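PDB 4V2X: endo-beta-1,4-glucanase (cellulase B) from Bacillus halodurans, which probably hydrolyses beta-1,4-glucans and related polysaccharides, as a family 5 glycoside hydrolase that carries Ig-like and CBM46 modules beside its catalytic module. Local coordinates for residues L215-R227 / L255-L267. Residues are numbered along the deposited sequence; the frame is centred on the assembly and turned at random.
Sequences LDDLNTVFFEIVR and LYQTIDKLDDPNL. With CA (calcium ion), chain B.
F223 and L262 pack together at the middle of this contact. L262 lies over one face of the ring, its CB 4.1 Å from the F223 centroid, a CH-pi contact. R227 CG, from the same helix as F223, lies over the rim of the opposite face. With chi1 at 173°, the F223 ring swings away from its own backbone N and lays its edge against D264; F223 CE1 is 3.5 Å from D264 CB. R227 then grips the D264 carboxylate side-on: NE to OD1 at 2.9 Å and NH2 to OD2 at 3.0 Å. D264 OD2 also accepts from N266 N, closing an Asx turn just after the helix end. With an alanine here in place of D264, R227 NE and NH2 would probably lose their acidic mate, and N266 N the acceptor that closes the turn. R227 NH1 is held separately by the carbonyls of N233 and R236. Toward the calcium ion, D216 OD2 accepts from T258 OG1 at 2.8 Å on its anti lone pair, and from K261 NZ on its syn one in a salt bridge. K261 NZ also donates to T220 OG1 (2.7 Å). D216 OD1 and D217 OD1 bind the ion with D216 and D217 of the second subunit and water, bridging the dimer. Segments 215-227 and 255-262, 31° apart, belong to neighbouring outer helices of the (beta/alpha)8 barrel. Strand 238-241 packs against N219 and F222, while helix 291-309 touches L255 and I259.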
loop_
_atom_site.group_PDB
_atom_site.type_symbol
_atom_site.label_atom_id
_atom_site.label_comp_id
_atom_site.label_asym_id
_atom_site.label_seq_id
_atom_site.Cartn_x
_atom_site.Cartn_y
_atom_site.Cartn_z
ATOM N N LEU A 215 5.972 -5.830 -4.619
ATOM C CA LEU A 215 5.836 -5.564 -6.054
ATOM C C LEU A 215 5.862 -4.059 -6.346
ATOM O O LEU A 215 6.497 -3.613 -7.308
ATOM C CB LEU A 215 4.572 -6.209 -6.631
ATOM C CG LEU A 215 4.318 -5.939 -8.120
ATOM C CD1 LEU A 215 5.501 -6.307 -9.004
ATOM C CD2 LEU A 215 3.075 -6.679 -8.566
ATOM N N ASP A 216 5.218 -3.266 -5.499
ATOM C CA ASP A 216 5.304 -1.818 -5.669
ATOM C C ASP A 216 6.768 -1.365 -5.651
ATOM O O ASP A 216 7.176 -0.548 -6.465
ATOM C CB ASP A 216 4.527 -1.066 -4.595
ATOM C CG ASP A 216 4.826 0.421 -4.609
ATOM O OD1 ASP A 216 5.813 0.834 -3.945
ATOM O OD2 ASP A 216 4.109 1.178 -5.312
ATOM N N ASP A 217 7.546 -1.892 -4.712
ATOM C CA ASP A 217 8.963 -1.535 -4.615
ATOM C C ASP A 217 9.759 -1.931 -5.863
ATOM O O ASP A 217 10.592 -1.161 -6.333
ATOM C CB ASP A 217 9.593 -2.154 -3.371
ATOM C CG ASP A 217 9.109 -1.515 -2.082
ATOM O OD1 ASP A 217 8.368 -0.505 -2.126
ATOM O OD2 ASP A 217 9.487 -2.016 -1.008
ATOM N N LEU A 218 9.515 -3.125 -6.400
ATOM C CA LEU A 218 10.214 -3.565 -7.612
ATOM C C LEU A 218 9.868 -2.679 -8.796
ATOM O O LEU A 218 10.738 -2.277 -9.555
ATOM C CB LEU A 218 9.866 -5.014 -7.964
ATOM C CG LEU A 218 10.400 -6.109 -7.055
ATOM C CD1 LEU A 218 9.804 -7.433 -7.492
ATOM C CD2 LEU A 218 11.920 -6.180 -7.083
ATOM N N ASN A 219 8.587 -2.389 -8.956
ATOM C CA ASN A 219 8.149 -1.514 -10.031
ATOM C C ASN A 219 8.734 -0.111 -9.895
ATOM O O ASN A 219 9.070 0.535 -10.884
ATOM C CB ASN A 219 6.619 -1.451 -10.090
ATOM C CG ASN A 219 6.002 -2.676 -10.754
ATOM O OD1 ASN A 219 6.634 -3.330 -11.578
ATOM N ND2 ASN A 219 4.751 -2.975 -10.411
ATOM N N THR A 220 8.850 0.347 -8.655
ATOM C CA THR A 220 9.275 1.713 -8.367
ATOM C C THR A 220 10.774 1.897 -8.563
ATOM O O THR A 220 11.212 2.885 -9.154
ATOM C CB THR A 220 8.873 2.083 -6.931
ATOM O OG1 THR A 220 7.452 2.034 -6.834
ATOM C CG2 THR A 220 9.359 3.488 -6.543
ATOM N N VAL A 221 11.563 0.950 -8.070
ATOM C CA VAL A 221 13.005 1.022 -8.251
ATOM C C VAL A 221 13.386 0.891 -9.733
ATOM O O VAL A 221 14.318 1.528 -10.205
ATOM C CB VAL A 221 13.756 -0.000 -7.371
ATOM C CG1 VAL A 221 13.445 -1.432 -7.773
ATOM C CG2 VAL A 221 15.257 0.281 -7.414
ATOM N N PHE A 222 12.650 0.058 -10.461
ATOM C CA PHE A 222 12.826 -0.079 -11.903
ATOM C C PHE A 222 12.595 1.270 -12.584
ATOM O O PHE A 222 13.424 1.729 -13.370
ATOM C CB PHE A 222 11.873 -1.182 -12.396
ATOM C CG PHE A 222 11.535 -1.135 -13.855
ATOM C CD1 PHE A 222 12.405 -1.643 -14.803
ATOM C CD2 PHE A 222 10.301 -0.656 -14.273
ATOM C CE1 PHE A 222 12.071 -1.640 -16.148
ATOM C CE2 PHE A 222 9.963 -0.645 -15.613
ATOM C CZ PHE A 222 10.851 -1.143 -16.553
ATOM N N PHE A 223 11.491 1.920 -12.236
ATOM C CA PHE A 223 11.176 3.250 -12.758
ATOM C C PHE A 223 12.314 4.238 -12.476
ATOM O O PHE A 223 12.802 4.911 -13.391
ATOM C CB PHE A 223 9.862 3.739 -12.154
ATOM C CG PHE A 223 9.521 5.160 -12.486
ATOM C CD1 PHE A 223 8.774 5.461 -13.615
ATOM C CD2 PHE A 223 9.923 6.196 -11.647
ATOM C CE1 PHE A 223 8.447 6.769 -13.913
ATOM C CE2 PHE A 223 9.595 7.509 -11.945
ATOM C CZ PHE A 223 8.860 7.795 -13.075
ATOM N N GLU A 224 12.734 4.298 -11.215
ATOM C CA GLU A 224 13.786 5.234 -10.784
ATOM C C GLU A 224 15.089 5.022 -11.557
ATOM O O GLU A 224 15.698 5.976 -12.041
ATOM C CB GLU A 224 14.050 5.091 -9.285
ATOM C CG GLU A 224 13.001 5.735 -8.394
ATOM C CD GLU A 224 13.285 5.523 -6.916
ATOM O OE1 GLU A 224 13.162 4.373 -6.435
ATOM O OE2 GLU A 224 13.646 6.501 -6.232
ATOM N N ILE A 225 15.508 3.765 -11.664
ATOM C CA ILE A 225 16.723 3.402 -12.380
ATOM C C ILE A 225 16.644 3.807 -13.842
ATOM O O ILE A 225 17.515 4.512 -14.342
ATOM C CB ILE A 225 17.010 1.887 -12.289
ATOM C CG1 ILE A 225 17.449 1.525 -10.869
ATOM C CG2 ILE A 225 18.090 1.475 -13.280
ATOM C CD1 ILE A 225 17.391 0.049 -10.561
ATOM N N VAL A 226 15.602 3.362 -14.536
ATOM C CA VAL A 226 15.503 3.647 -15.960
ATOM C C VAL A 226 15.441 5.159 -16.185
ATOM O O VAL A 226 16.193 5.694 -16.994
ATOM C CB VAL A 226 14.295 2.943 -16.624
ATOM C CG1 VAL A 226 14.163 3.349 -18.089
ATOM C CG2 VAL A 226 14.449 1.428 -16.531
ATOM N N ARG A 227 14.566 5.846 -15.459
ATOM C CA ARG A 227 14.289 7.254 -15.749
ATOM C C ARG A 227 15.501 8.168 -15.584
ATOM O O ARG A 227 15.553 9.232 -16.203
ATOM C CB ARG A 227 13.118 7.766 -14.909
ATOM C CG ARG A 227 11.764 7.308 -15.436
ATOM C CD ARG A 227 11.341 8.120 -16.653
ATOM N NE ARG A 227 10.069 7.675 -17.225
ATOM C CZ ARG A 227 9.935 6.809 -18.232
ATOM N NH1 ARG A 227 10.986 6.245 -18.814
ATOM N NH2 ARG A 227 8.722 6.492 -18.656
ATOM N N LEU A 255 -1.819 -1.898 -8.808
ATOM C CA LEU A 255 -0.993 -1.413 -9.913
ATOM C C LEU A 255 -1.337 0.041 -10.239
ATOM O O LEU A 255 -0.456 0.842 -10.550
ATOM C CB LEU A 255 -1.164 -2.278 -11.165
ATOM C CG LEU A 255 -0.443 -1.765 -12.418
ATOM C CD1 LEU A 255 1.061 -1.651 -12.196
ATOM C CD2 LEU A 255 -0.742 -2.662 -13.611
ATOM N N TYR A 256 -2.624 0.367 -10.201
ATOM C CA TYR A 256 -3.042 1.747 -10.432
ATOM C C TYR A 256 -2.392 2.682 -9.414
ATOM O O TYR A 256 -1.866 3.735 -9.780
ATOM C CB TYR A 256 -4.560 1.887 -10.360
ATOM C CG TYR A 256 -4.988 3.308 -10.613
ATOM C CD1 TYR A 256 -5.200 3.766 -11.909
ATOM C CD2 TYR A 256 -5.121 4.211 -9.560
ATOM C CE1 TYR A 256 -5.568 5.076 -12.148
ATOM C CE2 TYR A 256 -5.484 5.527 -9.795
ATOM C CZ TYR A 256 -5.708 5.949 -11.091
ATOM O OH TYR A 256 -6.077 7.258 -11.336
ATOM N N GLN A 257 -2.427 2.286 -8.144
ATOM C CA GLN A 257 -1.793 3.066 -7.080
ATOM C C GLN A 257 -0.324 3.335 -7.385
ATOM O O GLN A 257 0.161 4.458 -7.218
ATOM C CB GLN A 257 -1.906 2.346 -5.740
ATOM C CG GLN A 257 -3.305 2.333 -5.144
ATOM C CD GLN A 257 -3.405 1.397 -3.951
ATOM O OE1 GLN A 257 -2.414 1.157 -3.253
ATOM N NE2 GLN A 257 -4.601 0.862 -3.711
ATOM N N THR A 258 0.389 2.310 -7.839
ATOM C CA THR A 258 1.805 2.457 -8.158
ATOM C C THR A 258 2.020 3.397 -9.350
ATOM O O THR A 258 2.890 4.278 -9.317
ATOM C CB THR A 258 2.444 1.082 -8.438
ATOM O OG1 THR A 258 2.356 0.271 -7.257
ATOM C CG2 THR A 258 3.898 1.215 -8.861
ATOM N N ILE A 259 1.234 3.210 -10.403
ATOM C CA ILE A 259 1.345 4.045 -11.592
ATOM C C ILE A 259 1.000 5.499 -11.257
ATOM O O ILE A 259 1.692 6.410 -11.697
ATOM C CB ILE A 259 0.459 3.513 -12.745
ATOM C CG1 ILE A 259 1.060 2.224 -13.301
ATOM C CG2 ILE A 259 0.329 4.546 -13.861
ATOM C CD1 ILE A 259 0.174 1.487 -14.287
ATOM N N ASP A 260 -0.058 5.697 -10.475
ATOM C CA ASP A 260 -0.503 7.043 -10.077
ATOM C C ASP A 260 0.602 7.773 -9.306
ATOM O O ASP A 260 0.892 8.948 -9.559
ATOM C CB ASP A 260 -1.773 6.930 -9.221
ATOM C CG ASP A 260 -2.435 8.275 -8.952
ATOM O OD1 ASP A 260 -2.413 9.144 -9.834
ATOM O OD2 ASP A 260 -3.003 8.442 -7.856
ATOM N N LYS A 261 1.219 7.052 -8.376
ATOM C CA LYS A 261 2.306 7.560 -7.546
ATOM C C LYS A 261 3.498 8.070 -8.353
ATOM O O LYS A 261 4.094 9.103 -8.026
ATOM C CB LYS A 261 2.776 6.435 -6.617
ATOM C CG LYS A 261 3.942 6.787 -5.720
ATOM C CD LYS A 261 4.485 5.551 -5.022
ATOM C CE LYS A 261 5.304 4.674 -5.956
ATOM N NZ LYS A 261 5.952 3.567 -5.201
ATOM N N LEU A 262 3.853 7.340 -9.400
ATOM C CA LEU A 262 5.071 7.623 -10.147
ATOM C C LEU A 262 4.965 8.891 -10.985
ATOM O O LEU A 262 5.989 9.426 -11.404
ATOM C CB LEU A 262 5.461 6.423 -11.016
ATOM C CG LEU A 262 5.847 5.190 -10.182
ATOM C CD1 LEU A 262 6.004 3.970 -11.060
ATOM C CD2 LEU A 262 7.112 5.428 -9.368
ATOM N N ASP A 263 3.740 9.357 -11.231
ATOM C CA ASP A 263 3.504 10.698 -11.775
ATOM C C ASP A 263 4.270 10.895 -13.081
ATOM O O ASP A 263 5.000 11.869 -13.253
ATOM C CB ASP A 263 3.903 11.738 -10.722
ATOM C CG ASP A 263 3.406 13.136 -11.042
ATOM O OD1 ASP A 263 2.350 13.287 -11.682
ATOM O OD2 ASP A 263 4.083 14.090 -10.639
ATOM N N ASP A 264 4.089 9.947 -13.994
ATOM C CA ASP A 264 4.827 9.883 -15.251
ATOM C C ASP A 264 3.839 9.599 -16.369
ATOM O O ASP A 264 2.950 8.768 -16.199
ATOM C CB ASP A 264 5.858 8.756 -15.188
ATOM C CG ASP A 264 6.723 8.679 -16.428
ATOM O OD1 ASP A 264 7.781 9.346 -16.455
ATOM O OD2 ASP A 264 6.370 7.930 -17.368
ATOM N N PRO A 265 3.990 10.278 -17.519
ATOM C CA PRO A 265 3.014 10.141 -18.604
ATOM C C PRO A 265 3.216 8.938 -19.541
ATOM O O PRO A 265 2.377 8.710 -20.418
ATOM C CB PRO A 265 3.206 11.447 -19.388
ATOM C CG PRO A 265 4.654 11.764 -19.214
ATOM C CD PRO A 265 5.018 11.295 -17.832
ATOM N N ASN A 266 4.304 8.187 -19.372
ATOM C CA ASN A 266 4.684 7.146 -20.325
ATOM C C ASN A 266 4.745 5.772 -19.666
ATOM O O ASN A 266 5.721 5.038 -19.816
ATOM C CB ASN A 266 6.018 7.510 -20.980
ATOM C CG ASN A 266 5.920 8.775 -21.824
ATOM O OD1 ASN A 266 4.825 9.249 -22.125
ATOM N ND2 ASN A 266 7.060 9.329 -22.200
ATOM N N LEU A 267 3.687 5.444 -18.929
ATOM C CA LEU A 267 3.583 4.151 -18.251
ATOM C C LEU A 267 2.453 3.317 -18.867
ATOM O O LEU A 267 1.393 3.839 -19.243
ATOM C CB LEU A 267 3.369 4.343 -16.750
ATOM C CG LEU A 267 4.504 5.059 -16.000
ATOM C CD1 LEU A 267 4.165 5.226 -14.522
ATOM C CD2 LEU A 267 5.825 4.327 -16.178
HETATM CA CA CA B . 6.813 1.246 -1.868
HETATM O O HOH W 1 2.838 -2.389 -8.028
HETATM O O HOH W 2 5.561 -0.682 -1.148
HETATM O O HOH W 3 4.813 2.580 -1.699
#